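Local coordinates for protein lysyl-trna-dependent l-ysyl-phosphatidylgycerol synthase (Bacillus licheniformis, PDB 4V36) that transfers lysine from lysyl-tRNA to phosphatidylglycerol, acting as a bacterial resistance factor, at residues K18-F22 with R41-S45; F22-K26 with G48-I52; P156-L162 with E188-Q192; N285-M289 with T327-G331. All blocks are in the same frame, centred on the assembly; numbering follows the deposited sequence.

In the fold
Contacts 1 and 2 form one continuous patch of packing, with centres 6 Å apart: both use helix 16-25 and share Phe22, and their strands, 41-44 and 50-57, are neighbours at one edge of the long mixed sheet. Contacts 3 and 4 are separate, their centres about 27 Å from each other and more than 20 Å from the first pair. Both lie near the lysine amide pocket. The side chain of Leu191 in contact 3 lies about 9 Å from the bound ligand, and that of Tyr288 in contact 4 about 8 Å. Contact 3 reaches the pocket residue Asp224 through Tyr190, and contact 4 reaches Lys179 through Tyr288.

Contact 1 of 4, residues K18-F22 with R41-S45; sequences KLEAF and RFFYS
Lys18 and Tyr44 meet because their first torsions throw the side chains across the gap between helix and strand: Lys18 has CG anti to the backbone N (chi1 -174°) and an extended chain beyond it, while Tyr44 keeps CG beside its own backbone N (chi1 -69°). The two side chains run past each other in opposite directions, the lysine passing over one face of the phenol ring. Lys18 CE sits above that face, 3.8 Å from the centroid of the Tyr44 ring, as a CH-pi contact. Lys18 NZ adds an off-centre cation-pi contact, 4.2 Å from the centroid of the Tyr44 ring, and its charge also forms a salt bridge with Glu12, which itself touches Tyr44.

Phe22 approaches Tyr44 differently. The edge of Tyr44 points at the face of Phe22 in a T-shaped pair with planes at 78°, and the nearest carbons, Phe22 CD1 and Tyr44 CE1, are 3.8 Å apart. One ring is thus held at its edge by an aromatic and over its face by an aliphatic chain ending in a charge. At the far end of the ring, Tyr44 OH lies 3.6 Å from Leu19 CA, and Leu19 CD2 meets Phe42 CZ at 3.6 Å.

Strand 41-44 is the outermost at its end of the sheet. Helix 16-25 packs on the side bearing Phe42 and Tyr44, whereas the alternate residue Phe43 packs on helix 74-87.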
loop_
_atom_site.group_PDB
_atom_site.type_symbol
_atom_site.label_atom_id
_atom_site.label_comp_id
_atom_site.label_asym_id
_atom_site.label_seq_id
_atom_site.Cartn_x
_atom_site.Cartn_y
_atom_site.Cartn_z
ATOM N N LYS A 18 9.938 -8.785 -16.525
ATOM C CA LYS A 18 11.165 -8.888 -15.743
ATOM C C LYS A 18 10.870 -8.753 -14.254
ATOM O O LYS A 18 11.473 -9.439 -13.427
ATOM C CB LYS A 18 12.173 -7.824 -16.184
ATOM C CG LYS A 18 13.536 -7.947 -15.523
ATOM C CD LYS A 18 14.499 -6.889 -16.038
ATOM C CE LYS A 18 15.864 -7.017 -15.380
ATOM N NZ LYS A 18 16.823 -5.991 -15.879
ATOM N N LEU A 19 9.933 -7.871 -13.919
ATOM C CA LEU A 19 9.547 -7.651 -12.530
ATOM C C LEU A 19 8.868 -8.880 -11.936
ATOM O O LEU A 19 9.157 -9.274 -10.805
ATOM C CB LEU A 19 8.622 -6.437 -12.415
ATOM C CG LEU A 19 8.072 -6.160 -11.015
ATOM C CD1 LEU A 19 9.202 -5.899 -10.038
ATOM C CD2 LEU A 19 7.099 -4.993 -11.035
ATOM N N GLU A 20 7.962 -9.478 -12.703
ATOM C CA GLU A 20 7.232 -10.660 -12.255
ATOM C C GLU A 20 8.181 -11.821 -11.989
ATOM O O GLU A 20 8.042 -12.536 -10.997
ATOM C CB GLU A 20 6.180 -11.069 -13.287
ATOM C CG GLU A 20 5.396 -12.314 -12.906
ATOM C CD GLU A 20 4.668 -12.160 -11.584
ATOM O OE1 GLU A 20 3.938 -11.160 -11.419
ATOM O OE2 GLU A 20 4.829 -13.037 -10.708
ATOM N N ALA A 21 9.147 -12.001 -12.883
ATOM C CA ALA A 21 10.136 -13.059 -12.735
ATOM C C ALA A 21 10.995 -12.825 -11.498
ATOM O O ALA A 21 11.279 -13.754 -10.747
ATOM C CB ALA A 21 11.007 -13.149 -13.979
ATOM N N PHE A 22 11.394 -11.575 -11.291
ATOM C CA PHE A 22 12.254 -11.211 -10.171
ATOM C C PHE A 22 11.577 -11.447 -8.824
ATOM O O PHE A 22 12.176 -12.020 -7.914
ATOM C CB PHE A 22 12.682 -9.744 -10.286
ATOM C CG PHE A 22 13.501 -9.254 -9.121
ATOM C CD1 PHE A 22 14.873 -9.441 -9.095
ATOM C CD2 PHE A 22 12.899 -8.602 -8.056
ATOM C CE1 PHE A 22 15.628 -8.992 -8.027
ATOM C CE2 PHE A 22 13.649 -8.153 -6.985
ATOM C CZ PHE A 22 15.015 -8.347 -6.972
ATOM N N ARG A 41 10.212 3.908 -12.073
ATOM C CA ARG A 41 11.385 3.350 -12.734
ATOM C C ARG A 41 12.044 2.304 -11.843
ATOM O O ARG A 41 11.898 2.336 -10.622
ATOM C CB ARG A 41 12.384 4.452 -13.093
ATOM C CG ARG A 41 11.844 5.479 -14.075
ATOM C CD ARG A 41 12.933 6.436 -14.535
ATOM N NE ARG A 41 14.010 5.744 -15.238
ATOM C CZ ARG A 41 14.008 5.485 -16.541
ATOM N NH1 ARG A 41 12.981 5.858 -17.293
ATOM N NH2 ARG A 41 15.032 4.850 -17.095
ATOM N N PHE A 42 12.766 1.375 -12.459
ATOM C CA PHE A 42 13.395 0.290 -11.718
ATOM C C PHE A 42 14.915 0.394 -11.744
ATOM O O PHE A 42 15.503 0.824 -12.736
ATOM C CB PHE A 42 12.958 -1.066 -12.278
ATOM C CG PHE A 42 11.492 -1.350 -12.111
ATOM C CD1 PHE A 42 10.764 -0.739 -11.103
ATOM C CD2 PHE A 42 10.843 -2.229 -12.961
ATOM C CE1 PHE A 42 9.417 -0.999 -10.949
ATOM C CE2 PHE A 42 9.497 -2.493 -12.811
ATOM C CZ PHE A 42 8.782 -1.876 -11.804
ATOM N N PHE A 43 15.546 -0.001 -10.643
ATOM C CA PHE A 43 17.000 -0.052 -10.568
ATOM C C PHE A 43 17.451 -1.397 -10.013
ATOM O O PHE A 43 17.419 -1.621 -8.803
ATOM C CB PHE A 43 17.543 1.088 -9.703
ATOM C CG PHE A 43 19.045 1.172 -9.683
ATOM C CD1 PHE A 43 19.723 1.912 -10.637
ATOM C CD2 PHE A 43 19.779 0.510 -8.711
ATOM C CE1 PHE A 43 21.104 1.991 -10.622
ATOM C CE2 PHE A 43 21.160 0.583 -8.692
ATOM C CZ PHE A 43 21.823 1.326 -9.649
ATOM N N TYR A 44 17.863 -2.292 -10.903
ATOM C CA TYR A 44 18.360 -3.598 -10.490
ATOM C C TYR A 44 19.839 -3.520 -10.144
ATOM O O TYR A 44 20.606 -2.830 -10.816
ATOM C CB TYR A 44 18.128 -4.638 -11.588
ATOM C CG TYR A 44 16.672 -4.978 -11.812
ATOM C CD1 TYR A 44 16.060 -5.998 -11.096
ATOM C CD2 TYR A 44 15.909 -4.281 -12.739
ATOM C CE1 TYR A 44 14.729 -6.314 -11.297
ATOM C CE2 TYR A 44 14.577 -4.588 -12.946
ATOM C CZ TYR A 44 13.992 -5.605 -12.221
ATOM O OH TYR A 44 12.668 -5.917 -12.424
ATOM N N SER A 45 20.234 -4.225 -9.091
ATOM C CA SER A 45 21.632 -4.264 -8.683
ATOM C C SER A 45 22.453 -5.079 -9.674
ATOM O O SER A 45 21.908 -5.887 -10.426
ATOM C CB SER A 45 21.767 -4.846 -7.275
ATOM O OG SER A 45 21.222 -6.152 -7.208
#

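Contact 2 of 4, residues F22-K26 with G48-I52; sequences FLEEK and GNALI
Phe22, Lys26 and Asn49 carry most of the buried surface here, and they show how an aromatic ring can pack against a main chain as well as against side chains. The Phe22 ring pushes its far end at the backbone where the loop at Gly48 and Asn49 turns into strand 50-57. Asn49 takes part largely through its main chain: Phe22 CZ lies 3.4 Å from Asn49 O and 3.6 Å from Ala50 C, while Gly48 O approaches at the ring edge. The other corner of the ring is apolar: Phe22 CE2 touches Leu51 CB at 3.6 Å, the two side chains crossing at a slant.

Lys26, just past the end of the helix, bends at its second torsion (chi2 -61°). Its CB lies over one face of the Phe22 ring, Lys26 CD passes near Asn49 CA, and Lys26 CE comes within 3.7 Å of Gly48 O. The aliphatic part of the lysine thus lies along the Gly48-Asn49 backbone.

Helix 16-25 lies against antiparallel strands 41-44 and 50-57; strand 60-69 follows, then helix 74-87 leads to strand 91-97, parallel to 60-69. This order is consistent with the GNAT-like fold expected of a family in the acetyltransferase clan.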
loop_
_atom_site.group_PDB
_atom_site.type_symbol
_atom_site.label_atom_id
_atom_site.label_comp_id
_atom_site.label_asym_id
_atom_site.label_seq_id
_atom_site.Cartn_x
_atom_site.Cartn_y
_atom_site.Cartn_z
ATOM N N PHE A 22 11.394 -11.575 -11.291
ATOM C CA PHE A 22 12.254 -11.211 -10.171
ATOM C C PHE A 22 11.577 -11.447 -8.824
ATOM O O PHE A 22 12.176 -12.020 -7.914
ATOM C CB PHE A 22 12.682 -9.744 -10.286
ATOM C CG PHE A 22 13.501 -9.254 -9.121
ATOM C CD1 PHE A 22 14.873 -9.441 -9.095
ATOM C CD2 PHE A 22 12.899 -8.602 -8.056
ATOM C CE1 PHE A 22 15.628 -8.992 -8.027
ATOM C CE2 PHE A 22 13.649 -8.153 -6.985
ATOM C CZ PHE A 22 15.015 -8.347 -6.972
ATOM N N LEU A 23 10.330 -11.004 -8.704
ATOM C CA LEU A 23 9.620 -11.039 -7.429
ATOM C C LEU A 23 9.323 -12.456 -6.944
ATOM O O LEU A 23 9.095 -12.675 -5.754
ATOM C CB LEU A 23 8.315 -10.245 -7.532
ATOM C CG LEU A 23 8.476 -8.727 -7.638
ATOM C CD1 LEU A 23 7.122 -8.043 -7.749
ATOM C CD2 LEU A 23 9.260 -8.193 -6.449
ATOM N N GLU A 24 9.327 -13.419 -7.860
ATOM C CA GLU A 24 9.041 -14.798 -7.488
ATOM C C GLU A 24 10.321 -15.615 -7.315
ATOM O O GLU A 24 10.314 -16.656 -6.662
ATOM C CB GLU A 24 8.127 -15.456 -8.524
ATOM C CG GLU A 24 8.720 -15.558 -9.919
ATOM C CD GLU A 24 7.765 -16.198 -10.909
ATOM O OE1 GLU A 24 6.589 -16.414 -10.547
ATOM O OE2 GLU A 24 8.190 -16.486 -12.048
ATOM N N GLU A 25 11.419 -15.135 -7.891
ATOM C CA GLU A 25 12.691 -15.845 -7.795
ATOM C C GLU A 25 13.614 -15.222 -6.751
ATOM O O GLU A 25 14.605 -15.829 -6.349
ATOM C CB GLU A 25 13.394 -15.878 -9.156
ATOM C CG GLU A 25 14.037 -14.560 -9.559
ATOM C CD GLU A 25 14.673 -14.614 -10.936
ATOM O OE1 GLU A 25 14.862 -15.731 -11.462
ATOM O OE2 GLU A 25 14.979 -13.537 -11.493
ATOM N N LYS A 26 13.289 -14.009 -6.314
ATOM C CA LYS A 26 14.117 -13.309 -5.337
ATOM C C LYS A 26 13.304 -12.847 -4.131
ATOM O O LYS A 26 13.853 -12.598 -3.059
ATOM C CB LYS A 26 14.813 -12.108 -5.983
ATOM C CG LYS A 26 15.732 -12.463 -7.143
ATOM C CD LYS A 26 16.858 -13.380 -6.702
ATOM C CE LYS A 26 17.776 -13.724 -7.864
ATOM N NZ LYS A 26 18.890 -14.621 -7.448
ATOM N N GLY A 48 22.003 -8.651 -9.377
ATOM C CA GLY A 48 20.783 -9.163 -9.971
ATOM C C GLY A 48 19.868 -9.816 -8.954
ATOM O O GLY A 48 18.954 -10.558 -9.313
ATOM N N ASN A 49 20.116 -9.539 -7.678
ATOM C CA ASN A 49 19.335 -10.133 -6.599
ATOM C C ASN A 49 18.466 -9.117 -5.863
ATOM O O ASN A 49 17.616 -9.490 -5.055
ATOM C CB ASN A 49 20.259 -10.833 -5.600
ATOM C CG ASN A 49 21.010 -12.000 -6.214
ATOM O OD1 ASN A 49 21.135 -12.103 -7.433
ATOM N ND2 ASN A 49 21.518 -12.887 -5.366
ATOM N N ALA A 50 18.680 -7.835 -6.143
ATOM C CA ALA A 50 17.955 -6.775 -5.449
ATOM C C ALA A 50 17.402 -5.731 -6.417
ATOM O O ALA A 50 17.915 -5.563 -7.524
ATOM C CB ALA A 50 18.854 -6.115 -4.419
ATOM N N LEU A 51 16.357 -5.027 -5.989
ATOM C CA LEU A 51 15.680 -4.063 -6.851
ATOM C C LEU A 51 15.167 -2.841 -6.091
ATOM O O LEU A 51 14.565 -2.965 -5.025
ATOM C CB LEU A 51 14.515 -4.739 -7.575
ATOM C CG LEU A 51 13.570 -3.820 -8.351
ATOM C CD1 LEU A 51 14.297 -3.148 -9.506
ATOM C CD2 LEU A 51 12.362 -4.593 -8.850
ATOM N N ILE A 52 15.405 -1.662 -6.655
ATOM C CA ILE A 52 14.882 -0.421 -6.099
ATOM C C ILE A 52 13.897 0.238 -7.062
ATOM O O ILE A 52 14.237 0.535 -8.208
ATOM C CB ILE A 52 16.012 0.573 -5.766
ATOM C CG1 ILE A 52 16.725 0.154 -4.480
ATOM C CG2 ILE A 52 15.461 1.984 -5.620
ATOM C CD1 ILE A 52 17.780 1.139 -4.020
#

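Contact 3 of 4, residues P156-L162 with E188-Q192; sequences PFSREFL and EDYLQ
Gln192 clamps Phe157 by both its main-chain polar groups, right at the start of helix 159-173, where Ser158 is the N-cap. The side-chain amide of Gln192 both accepts and donates. Its OE1 accepts from Phe157 N at 3.0 Å, in the carbonyl plane and on a lone pair, and its NE2 donates to Phe157 O at 3.1 Å, with that oxygen lying almost in the amide plane. Two bonds together fix the rotation of the amide, which a bend at the second torsion (chi2 -76°) turns back toward Phe157.

The Phe157 ring slides alongside this amide, and its edge meets the main chain at Leu191 O, 3.2 Å from Phe157 CE2. Leu162, one turn into the helix, sets CD1 3.8 Å from Gln192 NE2, and its other methyl lies near Leu191.

Toward the surface, Arg159 grips Glu188 end-on in a salt bridge, NH1 to OE2 and NH2 to OE1. Both nitrogens meet the carboxylate from above its plane, and the bond from Arg159 NH2 to Glu188 OE1 is 2.8 Å long and almost straight at 178°.

Further out, the capping bond from Phe161 N to Ser158 OG is weak. Tyr190, in the short helix just before Gln192, joins this contact to the lysine amide pocket: its OH is hydrogen-bonded to the pocket residue Asp224, at OD2.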
loop_
_atom_site.group_PDB
_atom_site.type_symbol
_atom_site.label_atom_id
_atom_site.label_comp_id
_atom_site.label_asym_id
_atom_site.label_seq_id
_atom_site.Cartn_x
_atom_site.Cartn_y
_atom_site.Cartn_z
ATOM N N PRO A 156 -7.294 -14.932 -15.803
ATOM C CA PRO A 156 -7.593 -13.664 -16.477
ATOM C C PRO A 156 -9.044 -13.218 -16.325
ATOM O O PRO A 156 -9.932 -14.050 -16.133
ATOM C CB PRO A 156 -7.280 -13.977 -17.939
ATOM C CG PRO A 156 -7.637 -15.417 -18.072
ATOM C CD PRO A 156 -7.275 -16.060 -16.752
ATOM N N PHE A 157 -9.276 -11.913 -16.417
ATOM C CA PHE A 157 -10.619 -11.363 -16.300
ATOM C C PHE A 157 -11.117 -10.852 -17.647
ATOM O O PHE A 157 -10.361 -10.253 -18.412
ATOM C CB PHE A 157 -10.650 -10.238 -15.263
ATOM C CG PHE A 157 -10.077 -10.627 -13.931
ATOM C CD1 PHE A 157 -10.763 -11.487 -13.092
ATOM C CD2 PHE A 157 -8.854 -10.126 -13.515
ATOM C CE1 PHE A 157 -10.240 -11.845 -11.863
ATOM C CE2 PHE A 157 -8.325 -10.479 -12.287
ATOM C CZ PHE A 157 -9.019 -11.340 -11.460
ATOM N N SER A 158 -12.393 -11.092 -17.931
ATOM C CA SER A 158 -12.993 -10.663 -19.190
ATOM C C SER A 158 -13.332 -9.179 -19.159
ATOM O O SER A 158 -13.335 -8.557 -18.097
ATOM C CB SER A 158 -14.252 -11.477 -19.490
ATOM O OG SER A 158 -15.256 -11.224 -18.522
ATOM N N ARG A 159 -13.619 -8.619 -20.330
ATOM C CA ARG A 159 -13.989 -7.213 -20.438
ATOM C C ARG A 159 -15.311 -6.946 -19.728
ATOM O O ARG A 159 -15.488 -5.898 -19.107
ATOM C CB ARG A 159 -14.079 -6.791 -21.907
ATOM C CG ARG A 159 -14.569 -5.367 -22.125
ATOM C CD ARG A 159 -13.725 -4.363 -21.359
ATOM N NE ARG A 159 -12.319 -4.426 -21.744
ATOM C CZ ARG A 159 -11.354 -3.728 -21.155
ATOM N NH1 ARG A 159 -11.642 -2.916 -20.149
ATOM N NH2 ARG A 159 -10.100 -3.846 -21.572
ATOM N N GLU A 160 -16.233 -7.900 -19.818
ATOM C CA GLU A 160 -17.528 -7.770 -19.162
ATOM C C GLU A 160 -17.359 -7.652 -17.652
ATOM O O GLU A 160 -18.054 -6.875 -16.997
ATOM C CB GLU A 160 -18.431 -8.958 -19.501
ATOM C CG GLU A 160 -19.794 -8.910 -18.827
ATOM C CD GLU A 160 -20.698 -10.054 -19.246
ATOM O OE1 GLU A 160 -20.318 -10.806 -20.169
ATOM O OE2 GLU A 160 -21.788 -10.200 -18.653
ATOM N N PHE A 161 -16.425 -8.424 -17.109
ATOM C CA PHE A 161 -16.140 -8.395 -15.680
ATOM C C PHE A 161 -15.474 -7.080 -15.284
ATOM O O PHE A 161 -15.833 -6.473 -14.276
ATOM C CB PHE A 161 -15.253 -9.578 -15.287
ATOM C CG PHE A 161 -14.997 -9.679 -13.812
ATOM C CD1 PHE A 161 -16.014 -10.042 -12.945
ATOM C CD2 PHE A 161 -13.739 -9.425 -13.293
ATOM C CE1 PHE A 161 -15.782 -10.139 -11.585
ATOM C CE2 PHE A 161 -13.502 -9.522 -11.935
ATOM C CZ PHE A 161 -14.524 -9.879 -11.080
ATOM N N LEU A 162 -14.509 -6.644 -16.087
ATOM C CA LEU A 162 -13.798 -5.397 -15.826
ATOM C C LEU A 162 -14.724 -4.189 -15.950
ATOM O O LEU A 162 -14.601 -3.225 -15.193
ATOM C CB LEU A 162 -12.609 -5.251 -16.777
ATOM C CG LEU A 162 -11.499 -6.291 -16.611
ATOM C CD1 LEU A 162 -10.387 -6.063 -17.625
ATOM C CD2 LEU A 162 -10.947 -6.266 -15.195
ATOM N N GLU A 188 -6.168 -1.841 -16.113
ATOM C CA GLU A 188 -6.516 -3.192 -16.531
ATOM C C GLU A 188 -5.329 -4.155 -16.473
ATOM O O GLU A 188 -5.471 -5.279 -15.998
ATOM C CB GLU A 188 -7.108 -3.153 -17.939
ATOM C CG GLU A 188 -8.353 -2.283 -18.028
ATOM C CD GLU A 188 -8.749 -1.962 -19.452
ATOM O OE1 GLU A 188 -8.040 -2.399 -20.383
ATOM O OE2 GLU A 188 -9.771 -1.270 -19.639
ATOM N N ASP A 189 -4.167 -3.712 -16.949
ATOM C CA ASP A 189 -2.945 -4.510 -16.856
ATOM C C ASP A 189 -2.643 -4.883 -15.409
ATOM O O ASP A 189 -2.349 -6.037 -15.100
ATOM C CB ASP A 189 -1.755 -3.752 -17.452
ATOM C CG ASP A 189 -1.644 -3.922 -18.953
ATOM O OD1 ASP A 189 -1.916 -5.036 -19.448
ATOM O OD2 ASP A 189 -1.278 -2.941 -19.637
ATOM N N TYR A 190 -2.722 -3.888 -14.534
ATOM C CA TYR A 190 -2.455 -4.066 -13.113
ATOM C C TYR A 190 -3.443 -5.031 -12.465
ATOM O O TYR A 190 -3.064 -5.861 -11.639
ATOM C CB TYR A 190 -2.496 -2.707 -12.408
ATOM C CG TYR A 190 -2.375 -2.767 -10.903
ATOM C CD1 TYR A 190 -1.208 -3.210 -10.296
ATOM C CD2 TYR A 190 -3.421 -2.355 -10.087
ATOM C CE1 TYR A 190 -1.092 -3.258 -8.920
ATOM C CE2 TYR A 190 -3.314 -2.397 -8.710
ATOM C CZ TYR A 190 -2.147 -2.850 -8.132
ATOM O OH TYR A 190 -2.034 -2.897 -6.761
ATOM N N LEU A 191 -4.709 -4.927 -12.856
ATOM C CA LEU A 191 -5.765 -5.743 -12.266
ATOM C C LEU A 191 -5.679 -7.215 -12.671
ATOM O O LEU A 191 -6.244 -8.080 -12.001
ATOM C CB LEU A 191 -7.136 -5.180 -12.643
ATOM C CG LEU A 191 -7.492 -3.833 -12.011
ATOM C CD1 LEU A 191 -8.867 -3.367 -12.469
ATOM C CD2 LEU A 191 -7.426 -3.923 -10.494
ATOM N N GLN A 192 -4.976 -7.499 -13.763
ATOM C CA GLN A 192 -4.812 -8.873 -14.231
ATOM C C GLN A 192 -3.723 -9.612 -13.456
ATOM O O GLN A 192 -3.546 -10.818 -13.617
ATOM C CB GLN A 192 -4.481 -8.898 -15.727
ATOM C CG GLN A 192 -5.570 -8.342 -16.634
ATOM C CD GLN A 192 -6.731 -9.299 -16.825
ATOM O OE1 GLN A 192 -6.710 -10.431 -16.344
ATOM N NE2 GLN A 192 -7.756 -8.846 -17.537
#

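Contact 4 of 4, residues N285-M289 with T327-G331; sequences NVSYM and TRLIG
Tyr288 and Thr327 bring the backbones closest, with CA atoms 6.4 Å apart, where the loop after helix 276-285 passes the last turn of helix 319-330. Here a loop packs on the C-terminal turn of a helix, beside the lysine amide pocket of a protein whose family belongs to the acetyltransferase clan, and the contact is built largely round the Tyr288 ring. Thr327 puts CG2 anti to the backbone N (OG1 has chi1 -62°), which aims the methyl at that ring. Thr327 CG2 sits over one face of the Tyr288 ring, 3.8 Å from its centroid and 18° off the normal, a CH-pi contact. The hydroxyl on the other branch, Thr327 OG1, is bound to Met323 O in its own helix.

Ile330, three residues on, comes to the ring from its edge, with CG2 4.0 Å from Tyr288 CD2. The ring is thus met over a face and along an edge by two residues of the same turn. Gly331 also lies at the edge, near CE2. Tyr288 additionally makes a cation-pi contact with Lys179, a pocket residue, so the ring connects the helix end with the ligand site.

Ile330 reaches past the ring too: its CD1 lies 4.4 Å from Met289 CG and only 3.5 Å from the main-chain oxygen Tyr288 O.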
loop_
_atom_site.group_PDB
_atom_site.type_symbol
_atom_site.label_atom_id
_atom_site.label_comp_id
_atom_site.label_asym_id
_atom_site.label_seq_id
_atom_site.Cartn_x
_atom_site.Cartn_y
_atom_site.Cartn_z
ATOM N N ASN A 285 -1.568 16.458 4.564
ATOM C CA ASN A 285 -1.231 15.177 3.960
ATOM C C ASN A 285 -2.212 14.055 4.298
ATOM O O ASN A 285 -2.375 13.116 3.516
ATOM C CB ASN A 285 0.186 14.777 4.380
ATOM C CG ASN A 285 0.531 13.356 3.996
ATOM O OD1 ASN A 285 0.291 12.422 4.759
ATOM N ND2 ASN A 285 1.098 13.184 2.807
ATOM N N VAL A 286 -2.865 14.152 5.455
ATOM C CA VAL A 286 -3.765 13.098 5.925
ATOM C C VAL A 286 -4.878 12.806 4.916
ATOM O O VAL A 286 -6.026 13.212 5.104
ATOM C CB VAL A 286 -4.401 13.458 7.284
ATOM C CG1 VAL A 286 -5.061 12.231 7.904
ATOM C CG2 VAL A 286 -3.353 14.016 8.228
ATOM N N SER A 287 -4.513 12.097 3.850
ATOM C CA SER A 287 -5.423 11.754 2.762
ATOM C C SER A 287 -4.721 10.871 1.738
ATOM O O SER A 287 -5.326 9.973 1.154
ATOM C CB SER A 287 -5.955 13.013 2.071
ATOM O OG SER A 287 -6.655 12.687 0.882
ATOM N N TYR A 288 -3.436 11.136 1.534
ATOM C CA TYR A 288 -2.670 10.501 0.468
ATOM C C TYR A 288 -1.881 9.287 0.947
ATOM O O TYR A 288 -1.376 8.511 0.137
ATOM C CB TYR A 288 -1.710 11.516 -0.164
ATOM C CG TYR A 288 -2.392 12.638 -0.918
ATOM C CD1 TYR A 288 -3.004 13.687 -0.242
ATOM C CD2 TYR A 288 -2.413 12.655 -2.307
ATOM C CE1 TYR A 288 -3.626 14.713 -0.926
ATOM C CE2 TYR A 288 -3.032 13.679 -3.001
ATOM C CZ TYR A 288 -3.636 14.703 -2.305
ATOM O OH TYR A 288 -4.253 15.722 -2.991
ATOM N N MET A 289 -1.773 9.122 2.261
ATOM C CA MET A 289 -0.929 8.069 2.813
ATOM C C MET A 289 -1.718 6.986 3.543
ATOM O O MET A 289 -1.192 5.908 3.820
ATOM C CB MET A 289 0.109 8.668 3.761
ATOM C CG MET A 289 0.969 9.755 3.143
ATOM S SD MET A 289 2.502 10.016 4.057
ATOM C CE MET A 289 1.925 9.884 5.748
ATOM N N THR A 327 3.715 13.922 -1.390
ATOM C CA THR A 327 2.260 14.031 -1.426
ATOM C C THR A 327 1.764 14.329 -2.838
ATOM O O THR A 327 0.810 13.712 -3.313
ATOM C CB THR A 327 1.753 15.126 -0.467
ATOM O OG1 THR A 327 2.120 14.793 0.877
ATOM C CG2 THR A 327 0.242 15.255 -0.553
ATOM N N ARG A 328 2.424 15.266 -3.511
ATOM C CA ARG A 328 2.059 15.611 -4.882
ATOM C C ARG A 328 2.384 14.471 -5.841
ATOM O O ARG A 328 1.696 14.280 -6.843
ATOM C CB ARG A 328 2.767 16.892 -5.326
ATOM C CG ARG A 328 2.191 18.154 -4.711
ATOM C CD ARG A 328 2.951 19.396 -5.150
ATOM N NE ARG A 328 2.887 19.615 -6.593
ATOM C CZ ARG A 328 1.933 20.313 -7.202
ATOM N NH1 ARG A 328 0.952 20.857 -6.495
ATOM N NH2 ARG A 328 1.957 20.463 -8.519
ATOM N N LEU A 329 3.435 13.719 -5.528
ATOM C CA LEU A 329 3.813 12.559 -6.328
ATOM C C LEU A 329 2.721 11.496 -6.272
ATOM O O LEU A 329 2.398 10.863 -7.278
ATOM C CB LEU A 329 5.144 11.982 -5.845
ATOM C CG LEU A 329 5.611 10.692 -6.520
ATOM C CD1 LEU A 329 5.779 10.896 -8.018
ATOM C CD2 LEU A 329 6.906 10.202 -5.889
ATOM N N ILE A 330 2.154 11.308 -5.086
ATOM C CA ILE A 330 1.028 10.401 -4.908
ATOM C C ILE A 330 -0.186 10.940 -5.666
ATOM O O ILE A 330 -1.016 10.176 -6.157
ATOM C CB ILE A 330 0.697 10.211 -3.413
ATOM C CG1 ILE A 330 1.908 9.632 -2.676
ATOM C CG2 ILE A 330 -0.509 9.305 -3.228
ATOM C CD1 ILE A 330 1.722 9.519 -1.179
ATOM N N GLY A 331 -0.264 12.263 -5.783
ATOM C CA GLY A 331 -1.310 12.905 -6.558
ATOM C C GLY A 331 -0.994 12.952 -8.045
ATOM O O GLY A 331 -1.677 13.634 -8.809
#